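Local coordinates for protein charybdin (PDB 2B7U) that is a plant member of the ribosome-inactivating protein family, built on a mixed beta-sheet beside a largely helical region, at residues His41-Leu46 with Glu235-Leu240; Val161-Cys166 with Asn176-Asn181; Thr169-Ile174 with Lys200-Phe205; Pro191-Asn196 with Thr224-Ile229. All coordinates share one frame; numbering follows the deposited sequence. Where two conformers were deposited one is given.

Contact 1 of 4, residues His41-Leu46 with Glu235-Leu240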
# COMPACT_ATOMS: atom_id res chain seq x y z
N HIS A 41 -1.45 -9.39 18.56
CA HIS A 41 -2.28 -10.58 18.29
C HIS A 41 -1.91 -11.21 16.96
O HIS A 41 -2.79 -11.63 16.19
CB HIS A 41 -3.76 -10.26 18.38
CG HIS A 41 -4.14 -9.71 19.70
ND1 HIS A 41 -4.89 -8.56 19.87
CD2 HIS A 41 -3.76 -10.10 20.94
CE1 HIS A 41 -5.01 -8.31 21.17
NE2 HIS A 41 -4.33 -9.23 21.83
N GLY A 42 -0.62 -11.28 16.71
CA GLY A 42 -0.05 -11.90 15.52
C GLY A 42 -0.00 -11.05 14.28
O GLY A 42 0.52 -11.50 13.25
N VAL A 43 -0.53 -9.83 14.36
CA VAL A 43 -0.55 -8.93 13.21
C VAL A 43 0.55 -7.87 13.34
O VAL A 43 0.67 -7.20 14.38
CB VAL A 43 -1.96 -8.33 12.96
CG1 VAL A 43 -2.56 -7.84 14.20
CG2 VAL A 43 -1.93 -7.26 11.84
N PRO A 44 1.35 -7.71 12.29
CA PRO A 44 2.44 -6.77 12.38
C PRO A 44 1.96 -5.32 12.49
O PRO A 44 0.94 -4.96 11.89
CB PRO A 44 3.21 -7.00 11.06
CG PRO A 44 2.26 -7.70 10.17
CD PRO A 44 1.30 -8.43 11.01
N VAL A 45 2.73 -4.53 13.23
CA VAL A 45 2.54 -3.09 13.42
C VAL A 45 3.74 -2.35 12.80
O VAL A 45 4.89 -2.69 13.04
CB VAL A 45 2.37 -2.75 14.89
CG1 VAL A 45 2.07 -1.27 15.08
CG2 VAL A 45 1.24 -3.61 15.51
N LEU A 46 3.45 -1.34 12.00
CA LEU A 46 4.47 -0.56 11.30
C LEU A 46 5.19 0.37 12.27
O LEU A 46 4.67 0.72 13.35
CB LEU A 46 3.83 0.26 10.20
CG LEU A 46 3.24 -0.58 9.07
CD1 LEU A 46 2.35 0.24 8.17
CD2 LEU A 46 4.31 -1.26 8.26
N GLU A 235 -12.26 -8.10 16.45
CA GLU A 235 -12.89 -8.52 15.21
C GLU A 235 -12.43 -7.63 14.07
O GLU A 235 -12.25 -8.10 12.95
CB GLU A 235 -14.41 -8.44 15.30
CG GLU A 235 -15.04 -9.45 16.20
CD GLU A 235 -16.50 -9.10 16.42
OE1 GLU A 235 -17.37 -9.77 15.82
OE2 GLU A 235 -16.77 -8.14 17.17
N LEU A 236 -12.23 -6.35 14.35
CA LEU A 236 -11.75 -5.44 13.29
C LEU A 236 -10.33 -5.81 12.85
O LEU A 236 -9.98 -5.79 11.65
CB LEU A 236 -11.84 -4.01 13.78
CG LEU A 236 -11.58 -2.92 12.75
CD1 LEU A 236 -12.61 -2.98 11.59
CD2 LEU A 236 -11.59 -1.60 13.39
N LEU A 237 -9.49 -6.15 13.84
CA LEU A 237 -8.09 -6.49 13.57
C LEU A 237 -7.94 -7.66 12.58
O LEU A 237 -6.99 -7.72 11.81
CB LEU A 237 -7.35 -6.78 14.89
CG LEU A 237 -5.86 -7.12 14.76
CD1 LEU A 237 -5.09 -6.01 14.03
CD2 LEU A 237 -5.27 -7.41 16.14
N ASN A 238 -8.91 -8.58 12.60
CA ASN A 238 -8.93 -9.74 11.71
C ASN A 238 -8.93 -9.34 10.23
O ASN A 238 -8.47 -10.12 9.37
CB ASN A 238 -10.15 -10.61 11.99
CG ASN A 238 -10.03 -11.46 13.25
OD1 ASN A 238 -11.04 -11.99 13.73
ND2 ASN A 238 -8.81 -11.62 13.80
N PHE A 239 -9.43 -8.15 9.93
CA PHE A 239 -9.40 -7.64 8.54
C PHE A 239 -8.03 -7.14 8.10
O PHE A 239 -7.77 -7.08 6.89
CB PHE A 239 -10.41 -6.50 8.36
CG PHE A 239 -11.84 -6.94 8.39
CD1 PHE A 239 -12.48 -7.14 9.61
CD2 PHE A 239 -12.53 -7.19 7.21
CE1 PHE A 239 -13.82 -7.57 9.65
CE2 PHE A 239 -13.88 -7.61 7.25
CZ PHE A 239 -14.50 -7.79 8.49
N LEU A 240 -7.18 -6.72 9.04
CA LEU A 240 -5.94 -6.07 8.67
C LEU A 240 -4.77 -7.03 8.56
O LEU A 240 -4.60 -7.93 9.37
CB LEU A 240 -5.56 -4.96 9.67
CG LEU A 240 -6.26 -3.63 9.44
CD1 LEU A 240 -7.75 -3.70 9.67
CD2 LEU A 240 -5.67 -2.46 10.24

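Contact 2 of 4, residues Val161-Cys166 with Asn176-Asn181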
# COMPACT_ATOMS: atom_id res chain seq x y z
N VAL A 161 0.01 -1.03 -9.18
CA VAL A 161 1.01 -1.41 -8.19
C VAL A 161 0.54 -1.08 -6.76
O VAL A 161 0.65 -1.91 -5.84
CB VAL A 161 2.35 -0.73 -8.49
CG1 VAL A 161 3.30 -0.90 -7.32
CG2 VAL A 161 2.93 -1.25 -9.81
N SER A 162 -0.01 0.10 -6.55
CA SER A 162 -0.51 0.48 -5.23
C SER A 162 -1.58 -0.50 -4.74
O SER A 162 -1.56 -0.90 -3.57
CB SER A 162 -1.05 1.90 -5.25
OG SER A 162 -1.37 2.32 -3.93
N GLN A 163 -2.53 -0.86 -5.60
CA GLN A 163 -3.59 -1.76 -5.20
C GLN A 163 -3.05 -3.15 -4.91
O GLN A 163 -3.31 -3.74 -3.85
CB GLN A 163 -4.68 -1.82 -6.25
CG GLN A 163 -5.50 -0.56 -6.39
CD GLN A 163 -6.43 -0.37 -5.23
OE1 GLN A 163 -6.86 -1.34 -4.60
NE2 GLN A 163 -6.72 0.90 -4.89
N MET A 164 -2.26 -3.68 -5.82
CA MET A 164 -1.85 -5.07 -5.68
C MET A 164 -0.74 -5.33 -4.69
O MET A 164 -0.54 -6.48 -4.28
CB MET A 164 -1.49 -5.65 -7.06
CG MET A 164 -2.65 -5.60 -7.99
SD MET A 164 -2.37 -6.38 -9.61
CE MET A 164 -2.46 -8.12 -9.17
N PHE A 165 -0.01 -4.29 -4.28
CA PHE A 165 1.02 -4.46 -3.26
C PHE A 165 0.68 -3.71 -1.99
O PHE A 165 0.62 -4.33 -0.92
CB PHE A 165 2.39 -4.16 -3.85
CG PHE A 165 2.76 -5.15 -4.90
CD1 PHE A 165 3.25 -6.39 -4.53
CD2 PHE A 165 2.50 -4.92 -6.22
CE1 PHE A 165 3.53 -7.37 -5.46
CE2 PHE A 165 2.77 -5.90 -7.18
CZ PHE A 165 3.29 -7.13 -6.80
N CYS A 166 0.36 -2.44 -2.08
CA CYS A 166 0.10 -1.67 -0.83
C CYS A 166 -1.25 -2.05 -0.19
O CYS A 166 -1.31 -2.41 1.00
CB CYS A 166 0.20 -0.20 -1.05
SG CYS A 166 1.84 0.24 -1.76
N ASN A 176 -6.40 -11.69 -0.63
CA ASN A 176 -7.12 -12.91 -1.05
C ASN A 176 -7.77 -12.71 -2.41
O ASN A 176 -7.68 -13.58 -3.30
CB ASN A 176 -8.18 -13.34 -0.03
CG ASN A 176 -7.58 -13.94 1.23
OD1 ASN A 176 -6.42 -14.33 1.24
ND2 ASN A 176 -8.40 -14.04 2.28
N HIS A 177 -8.44 -11.57 -2.56
CA HIS A 177 -9.19 -11.32 -3.77
C HIS A 177 -8.27 -11.31 -4.97
O HIS A 177 -8.59 -11.88 -6.03
CB HIS A 177 -9.91 -9.97 -3.69
CG HIS A 177 -10.66 -9.64 -4.94
ND1 HIS A 177 -11.84 -10.26 -5.28
CD2 HIS A 177 -10.39 -8.77 -5.94
CE1 HIS A 177 -12.26 -9.79 -6.44
NE2 HIS A 177 -11.40 -8.89 -6.86
N PHE A 178 -7.12 -10.67 -4.84
CA PHE A 178 -6.20 -10.57 -5.96
C PHE A 178 -5.52 -11.91 -6.23
O PHE A 178 -5.24 -12.23 -7.39
CB PHE A 178 -5.18 -9.45 -5.76
CG PHE A 178 -5.76 -8.07 -5.82
CD1 PHE A 178 -6.81 -7.75 -6.68
CD2 PHE A 178 -5.23 -7.05 -5.03
CE1 PHE A 178 -7.33 -6.45 -6.74
CE2 PHE A 178 -5.73 -5.77 -5.12
CZ PHE A 178 -6.77 -5.46 -5.97
N ALA A 179 -5.30 -12.71 -5.19
CA ALA A 179 -4.65 -14.01 -5.32
C ALA A 179 -5.55 -14.99 -6.06
O ALA A 179 -5.10 -15.72 -6.97
CB ALA A 179 -4.28 -14.57 -3.94
N PHE A 180 -6.83 -14.96 -5.71
CA PHE A 180 -7.78 -15.97 -6.19
C PHE A 180 -8.10 -15.74 -7.67
O PHE A 180 -8.48 -16.68 -8.36
CB PHE A 180 -9.07 -15.93 -5.35
CG PHE A 180 -8.89 -16.27 -3.87
CD1 PHE A 180 -7.68 -16.77 -3.36
CD2 PHE A 180 -9.95 -16.14 -2.99
CE1 PHE A 180 -7.55 -17.10 -2.03
CE2 PHE A 180 -9.82 -16.48 -1.64
CZ PHE A 180 -8.62 -16.95 -1.17
N ASN A 181 -7.91 -14.51 -8.14
CA ASN A 181 -8.31 -14.08 -9.48
C ASN A 181 -7.11 -13.78 -10.39
O ASN A 181 -7.27 -13.36 -11.54
CB ASN A 181 -9.20 -12.84 -9.36
CG ASN A 181 -10.60 -13.16 -8.84
OD1 ASN A 181 -11.40 -13.80 -9.54
ND2 ASN A 181 -10.91 -12.73 -7.63

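Contact 3 of 4, residues Thr169-Ile174 with Lys200-Phe205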
# COMPACT_ATOMS: atom_id res chain seq x y z
N THR A 169 -1.25 -5.65 1.00
CA THR A 169 -0.45 -5.77 2.22
C THR A 169 -1.27 -5.32 3.43
O THR A 169 -1.30 -5.99 4.46
CB THR A 169 0.85 -4.99 2.08
OG1 THR A 169 1.66 -5.62 1.06
CG2 THR A 169 1.65 -4.93 3.34
N ARG A 170 -2.01 -4.25 3.26
CA ARG A 170 -2.83 -3.71 4.36
C ARG A 170 -4.01 -4.59 4.75
O ARG A 170 -4.39 -4.59 5.92
CB ARG A 170 -3.35 -2.33 4.00
CG ARG A 170 -2.33 -1.22 3.84
CD ARG A 170 -3.01 0.03 3.29
NE ARG A 170 -2.10 1.17 3.28
CZ ARG A 170 -1.91 1.99 2.25
NH1 ARG A 170 -2.60 1.84 1.13
NH2 ARG A 170 -1.07 3.00 2.36
N PHE A 171 -4.65 -5.27 3.81
CA PHE A 171 -5.92 -5.99 4.08
C PHE A 171 -5.93 -7.42 3.60
O PHE A 171 -5.67 -7.70 2.44
CB PHE A 171 -7.09 -5.25 3.44
CG PHE A 171 -7.40 -3.93 4.10
CD1 PHE A 171 -8.08 -3.91 5.31
CD2 PHE A 171 -7.00 -2.74 3.54
CE1 PHE A 171 -8.35 -2.70 5.91
CE2 PHE A 171 -7.27 -1.53 4.15
CZ PHE A 171 -7.96 -1.51 5.33
N VAL A 172 -6.26 -8.32 4.51
CA VAL A 172 -6.37 -9.74 4.22
C VAL A 172 -7.29 -10.03 3.05
O VAL A 172 -6.93 -10.82 2.16
CB VAL A 172 -6.86 -10.50 5.51
CG1 VAL A 172 -7.14 -11.97 5.21
CG2 VAL A 172 -5.80 -10.33 6.62
N ASP A 173 -8.47 -9.43 3.04
CA ASP A 173 -9.51 -9.77 2.04
C ASP A 173 -9.10 -9.28 0.65
O ASP A 173 -9.49 -9.88 -0.36
CB ASP A 173 -10.86 -9.15 2.43
CG ASP A 173 -11.45 -9.79 3.66
OD1 ASP A 173 -11.66 -11.02 3.63
OD2 ASP A 173 -11.66 -9.08 4.66
N ILE A 174 -8.33 -8.20 0.61
CA ILE A 174 -7.84 -7.63 -0.66
C ILE A 174 -6.75 -8.54 -1.23
O ILE A 174 -6.81 -8.91 -2.43
CB ILE A 174 -7.38 -6.16 -0.51
CG1 ILE A 174 -8.58 -5.31 -0.08
CG2 ILE A 174 -6.84 -5.63 -1.82
CD1 ILE A 174 -8.29 -3.85 0.10
N LYS A 200 -10.34 3.00 2.32
CA LYS A 200 -10.50 4.38 2.80
C LYS A 200 -10.39 4.51 4.30
O LYS A 200 -10.24 5.64 4.80
CB LYS A 200 -11.80 4.98 2.26
CG LYS A 200 -11.84 5.38 0.76
CD LYS A 200 -10.72 4.84 -0.12
CE LYS A 200 -9.46 5.71 -0.07
NZ LYS A 200 -8.18 4.90 -0.15
N ASN A 201 -10.46 3.39 5.01
CA ASN A 201 -10.55 3.39 6.49
C ASN A 201 -9.31 2.79 7.17
O ASN A 201 -9.31 2.58 8.38
CB ASN A 201 -11.77 2.60 6.93
CG ASN A 201 -13.07 3.33 6.64
OD1 ASN A 201 -14.06 2.73 6.17
ND2 ASN A 201 -13.07 4.62 6.89
N TRP A 202 -8.29 2.43 6.40
CA TRP A 202 -7.10 1.79 7.02
C TRP A 202 -6.49 2.63 8.13
O TRP A 202 -6.14 2.11 9.17
CB TRP A 202 -6.01 1.50 5.98
CG TRP A 202 -4.81 0.76 6.52
CD1 TRP A 202 -4.79 -0.50 7.02
CD2 TRP A 202 -3.48 1.26 6.61
NE1 TRP A 202 -3.50 -0.84 7.41
CE2 TRP A 202 -2.68 0.22 7.14
CE3 TRP A 202 -2.87 2.47 6.24
CZ2 TRP A 202 -1.29 0.36 7.32
CZ3 TRP A 202 -1.49 2.60 6.42
CH2 TRP A 202 -0.73 1.55 6.94
N VAL A 203 -6.38 3.93 7.90
CA VAL A 203 -5.75 4.82 8.87
C VAL A 203 -6.63 4.86 10.12
O VAL A 203 -6.15 4.72 11.26
CB VAL A 203 -5.54 6.23 8.27
CG1 VAL A 203 -5.13 7.18 9.32
CG2 VAL A 203 -4.52 6.15 7.15
N ARG A 204 -7.93 5.07 9.93
CA ARG A 204 -8.89 5.14 11.05
C ARG A 204 -8.97 3.80 11.81
O ARG A 204 -8.95 3.77 13.05
CB ARG A 204 -10.27 5.49 10.53
CG ARG A 204 -10.53 6.93 10.23
CD ARG A 204 -12.04 7.21 10.48
NE ARG A 204 -12.86 6.21 9.80
CZ ARG A 204 -13.85 5.49 10.33
NH1 ARG A 204 -14.28 5.65 11.58
NH2 ARG A 204 -14.48 4.61 9.57
N PHE A 205 -9.08 2.69 11.09
CA PHE A 205 -9.14 1.37 11.73
C PHE A 205 -7.85 1.07 12.50
O PHE A 205 -7.90 0.51 13.62
CB PHE A 205 -9.34 0.28 10.68
CG PHE A 205 -10.72 0.24 10.03
CD1 PHE A 205 -10.93 -0.57 8.91
CD2 PHE A 205 -11.78 0.94 10.53
CE1 PHE A 205 -12.19 -0.67 8.33
CE2 PHE A 205 -13.06 0.84 9.94
CZ PHE A 205 -13.23 0.03 8.85

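Contact 4 of 4, residues Pro191-Asn196 with Thr224-Ile229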
# COMPACT_ATOMS: atom_id res chain seq x y z
N PRO A 191 -13.87 -5.16 -5.68
CA PRO A 191 -15.21 -4.92 -5.17
C PRO A 191 -15.31 -3.56 -4.48
O PRO A 191 -14.39 -3.17 -3.78
CB PRO A 191 -15.43 -6.06 -4.17
CG PRO A 191 -14.49 -7.13 -4.62
CD PRO A 191 -13.31 -6.42 -5.13
N GLN A 192 -16.43 -2.86 -4.66
CA GLN A 192 -16.59 -1.52 -4.10
C GLN A 192 -16.44 -1.51 -2.58
O GLN A 192 -15.90 -0.55 -2.01
CB GLN A 192 -17.93 -0.90 -4.52
CG GLN A 192 -18.00 0.61 -4.26
CD GLN A 192 -19.14 1.30 -5.01
OE1 GLN A 192 -19.04 2.48 -5.38
NE2 GLN A 192 -20.23 0.58 -5.22
N TRP A 193 -16.89 -2.56 -1.91
CA TRP A 193 -16.80 -2.59 -0.45
C TRP A 193 -15.34 -2.58 0.02
O TRP A 193 -15.00 -2.01 1.08
CB TRP A 193 -17.58 -3.75 0.14
CG TRP A 193 -16.98 -5.12 0.06
CD1 TRP A 193 -17.19 -6.06 -0.92
CD2 TRP A 193 -16.11 -5.73 1.02
NE1 TRP A 193 -16.49 -7.21 -0.62
CE2 TRP A 193 -15.83 -7.03 0.57
CE3 TRP A 193 -15.54 -5.30 2.22
CZ2 TRP A 193 -15.00 -7.90 1.28
CZ3 TRP A 193 -14.73 -6.17 2.92
CH2 TRP A 193 -14.47 -7.45 2.44
N MET A 194 -14.47 -3.23 -0.75
CA MET A 194 -13.04 -3.23 -0.44
C MET A 194 -12.43 -1.84 -0.65
O MET A 194 -11.55 -1.43 0.11
CB MET A 194 -12.31 -4.29 -1.27
CG MET A 194 -12.70 -5.67 -0.88
SD MET A 194 -11.79 -6.95 -1.76
CE MET A 194 -12.68 -8.39 -1.15
N GLN A 195 -12.87 -1.11 -1.66
CA GLN A 195 -12.45 0.29 -1.78
C GLN A 195 -12.98 1.17 -0.62
O GLN A 195 -12.23 1.87 0.09
CB GLN A 195 -12.94 0.87 -3.11
CG GLN A 195 -12.53 2.32 -3.30
CD GLN A 195 -13.22 2.96 -4.46
OE1 GLN A 195 -14.45 2.99 -4.53
NE2 GLN A 195 -12.44 3.48 -5.38
N ASN A 196 -14.28 1.12 -0.39
CA ASN A 196 -14.91 2.11 0.46
C ASN A 196 -14.93 1.76 1.94
O ASN A 196 -14.90 2.66 2.83
CB ASN A 196 -16.35 2.32 0.01
CG ASN A 196 -16.47 2.95 -1.35
OD1 ASN A 196 -17.54 2.89 -1.97
ND2 ASN A 196 -15.41 3.57 -1.82
N THR A 224 -19.37 -0.97 10.42
CA THR A 224 -20.02 -1.85 9.45
C THR A 224 -19.08 -2.04 8.27
O THR A 224 -18.64 -1.06 7.65
CB THR A 224 -21.36 -1.24 9.02
OG1 THR A 224 -22.20 -1.11 10.17
CG2 THR A 224 -22.03 -2.14 8.01
N ILE A 225 -18.83 -3.30 7.92
CA ILE A 225 -17.97 -3.68 6.78
C ILE A 225 -18.67 -4.78 6.00
O ILE A 225 -19.12 -5.76 6.60
CB ILE A 225 -16.59 -4.20 7.23
CG1 ILE A 225 -15.84 -3.10 7.99
CG2 ILE A 225 -15.77 -4.69 6.03
CD1 ILE A 225 -14.51 -3.52 8.59
N TYR A 226 -18.76 -4.61 4.68
CA TYR A 226 -19.45 -5.57 3.80
C TYR A 226 -20.83 -5.92 4.36
O TYR A 226 -21.25 -7.07 4.32
CB TYR A 226 -18.62 -6.85 3.67
CG TYR A 226 -18.88 -7.72 2.45
CD1 TYR A 226 -18.45 -9.04 2.43
CD2 TYR A 226 -19.52 -7.23 1.33
CE1 TYR A 226 -18.66 -9.85 1.32
CE2 TYR A 226 -19.74 -8.04 0.21
CZ TYR A 226 -19.30 -9.34 0.22
OH TYR A 226 -19.53 -10.15 -0.90
N GLY A 227 -21.54 -4.91 4.86
CA GLY A 227 -22.89 -5.09 5.37
C GLY A 227 -23.02 -5.82 6.70
O GLY A 227 -24.14 -6.13 7.13
N LYS A 228 -21.90 -6.07 7.38
CA LYS A 228 -21.88 -6.79 8.64
C LYS A 228 -21.37 -5.87 9.74
O LYS A 228 -20.44 -5.09 9.51
CB LYS A 228 -20.94 -7.97 8.56
CG LYS A 228 -21.30 -9.01 7.54
CD LYS A 228 -20.15 -10.04 7.35
CE LYS A 228 -19.47 -10.50 8.66
NZ LYS A 228 -18.12 -9.85 8.99
N ILE A 229 -21.93 -6.00 10.94
CA ILE A 229 -21.50 -5.18 12.07
C ILE A 229 -20.30 -5.82 12.76
O ILE A 229 -20.32 -7.01 13.12
CB ILE A 229 -22.68 -4.86 13.02
CG1 ILE A 229 -23.76 -4.11 12.24
CG2 ILE A 229 -22.20 -4.05 14.20
CD1 ILE A 229 -25.11 -3.97 12.93

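Contact 1 of 4, residues His41-Leu46 with Glu235-Leu240
Val43 and Leu237 bury equal amounts of surface where the two-stranded antiparallel sheet of strands 38-40 and 43-45 in this ribosome-inactivating protein meets helix 233-237. Both isopropyl ends take part. CG2 of Val43 lies 4.0 Å from CD1 of Leu237, while CG1 is modelled in closer contact with the leucine methyls; that approach is shorter than carbons allow and is doubtful. Leu237 reaches across because its CG stands anti to the backbone N (chi1 -179°), which sends the branched end toward Val43.

His41, at the exposed margin, crosses Leu237 at about a right angle. CD2 of the leucine sits at the edge of the imidazole, close to its plane and 3.9 Å from ND1 of His41. Strand 38-40 adds Leu40 against Leu237, and Val243 touches both Val43 and Leu237. The joint is thus almost wholly apolar.

From Leu237 the chain reverses in a type I turn to Leu240, closed by a 3.0 Å bond from Leu240 N to Leu237 O. The turn brings a carbonyl to the valine: Leu240 O lies 3.7 Å from CG2 of Val43.

Contact 2 of 4, residues Val161-Cys166 with Asn176-Asn181
Aromatic contacts dominate the meeting of Met164 and Gln163 with Phe178, where helix 151-170 packs against helix 172-180, two successive helices of the ribosome-inactivating protein fold. Phe178 points its ring at the other helix and makes all the contacts from its side. Met164 lies over one face: CG, set beside the backbone N (chi1 -60°), is 4.1 Å above the ring plane, displaced toward the rim. The chain then bends at chi3 (75°). Its SD is 5.4 Å from the centroid of the Phe178 ring and only 9° off the normal, a long Met-aromatic contact.

The van der Waals part involves the backbone of helix 151-170 as well. CA of Met164 is 4.0 Å from CD2 of Phe178, and CB of Gln163 approaches CZ of Phe178 to 4.2 Å.

A polar atom meets the ring at its edge. Gln163 O lies near the ring plane, 3.4 Å from CE2 of Phe178. The amide end of Gln163 is engaged separately, NE2 bonding to Glu199, and Tyr133 and Tyr24 also touch Phe178.

Of these contacts, the thioether chain takes a face and the carbonyl oxygen the edge. Benzene's edge hydrogens are slightly positive, so the oxygen contact is probably mildly favourable within this buried interface.

Contact 3 of 4, residues Thr169-Ile174 with Lys200-Phe205
The indole of Trp202 meets Arg170 with a face and Phe171 with an edge. Arg170 crosses Trp202 at about a right angle, its chain extended from CG to NE, and successive groups pass over the bicyclic ring. CG sits above the five-membered ring, 3.7 Å from its centroid, as a CH-pi contact. Farther along, NE lies 3.3 Å from CE3 of Trp202 and above the same face. The guanidinium does not lie flat on the indole: its plane is turned 49° from the ring, and CZ stands 4.6 Å from the centroid of the six-membered ring in an off-centre cation-pi contact.

Phe171 approaches from another side. The edge of Trp202 is directed at its face in an offset edge-to-face pair, the phenyl and the five-membered ring having their planes at 74°. CZ of Phe171 also comes to 3.6 Å from CB of Trp202. Trp202 projects toward both partners because CG is anti to the backbone N (chi1 -176°). Phe205, a turn later on helix 202-214, meets Phe171 more loosely, edge against edge.

The contact joins helix 202-214 to the break between helices 151-170 and 172-180, where Phe171 leaves helical geometry and then serves as N-cap residue of the second helix.

Both main polar ends are anchored outside: Arg170 forms a salt bridge to Glu167 and a hydrogen bond to Asp77 O, and Trp202 NE1 bonds to Ile242 O. Arg170 can therefore satisfy its charge through Glu167 while its aliphatic stem and NE rest on the indole, which probably adds some cation-pi stabilisation to a buried guanidinium.

Contact 4 of 4, residues Pro191-Asn196 with Thr224-Ile229
Trp193 and Tyr226 lie nearly flat on one another. The centroids of the tyrosine ring and the five-membered ring of the indole are 3.7 Å apart and their planes differ by 9°, a face-to-face stack. The indole is placed there with CG of Trp193 between the backbone N and the carbonyl carbon (chi1 77°). NE1 of Trp193 sits over the centre of the phenol ring, and CD1 of Trp193 is 3.4 Å from CE2 of Tyr226. Over the six-membered part of the indole the tyrosine supplies its CB instead, 3.9 Å from that ring's centroid, as a CH-pi contact. The opposite face of the indole is covered within its own helix by CG of Met194, leaving Trp193 sandwiched. Ile225 completes the tight part, its CG2 3.6 Å from CZ3 of Trp193; it is buried, and also touches Leu198 and Phe239.

These residues connect the first turn of helix 192-199 with the beta hairpin formed by strands 223-225 and 228-230, whose type I' turn runs from Ile225 to Lys228. Tyr226 occupies a left-handed position of that turn, and its backbone N is bonded to Asp197 of the helix.

The solvent side is that of Tyr226, which remains exposed despite the stack. MES, probably from the crystallisation liquor, lies about 3 Å from its side chain, and NZ of Lys228 pairs with a MES sulfonate.

How the contacts relate
Contact 3 lies between the other three, its centre 10 Å from that of contact 1, 12 Å from contact 2 and 11 Å from contact 4. It joins contact 1 through a probable hydrogen bond from Val172 N to Phe239 O (3.1 Å) and through Leu46 packing on Trp202. Contacts 2 and 3 share helices 151-170 and 172-180. Ile225 ties contact 4 both to Phe205 of contact 3 and to Leu236 and Phe239 of contact 1, while His177 of contact 2 packs on Pro191. Asp173 OD1 in segment 169-174 is hydrogen-bonded to N4 of MES, apparently the same molecule that lies beside contact 4.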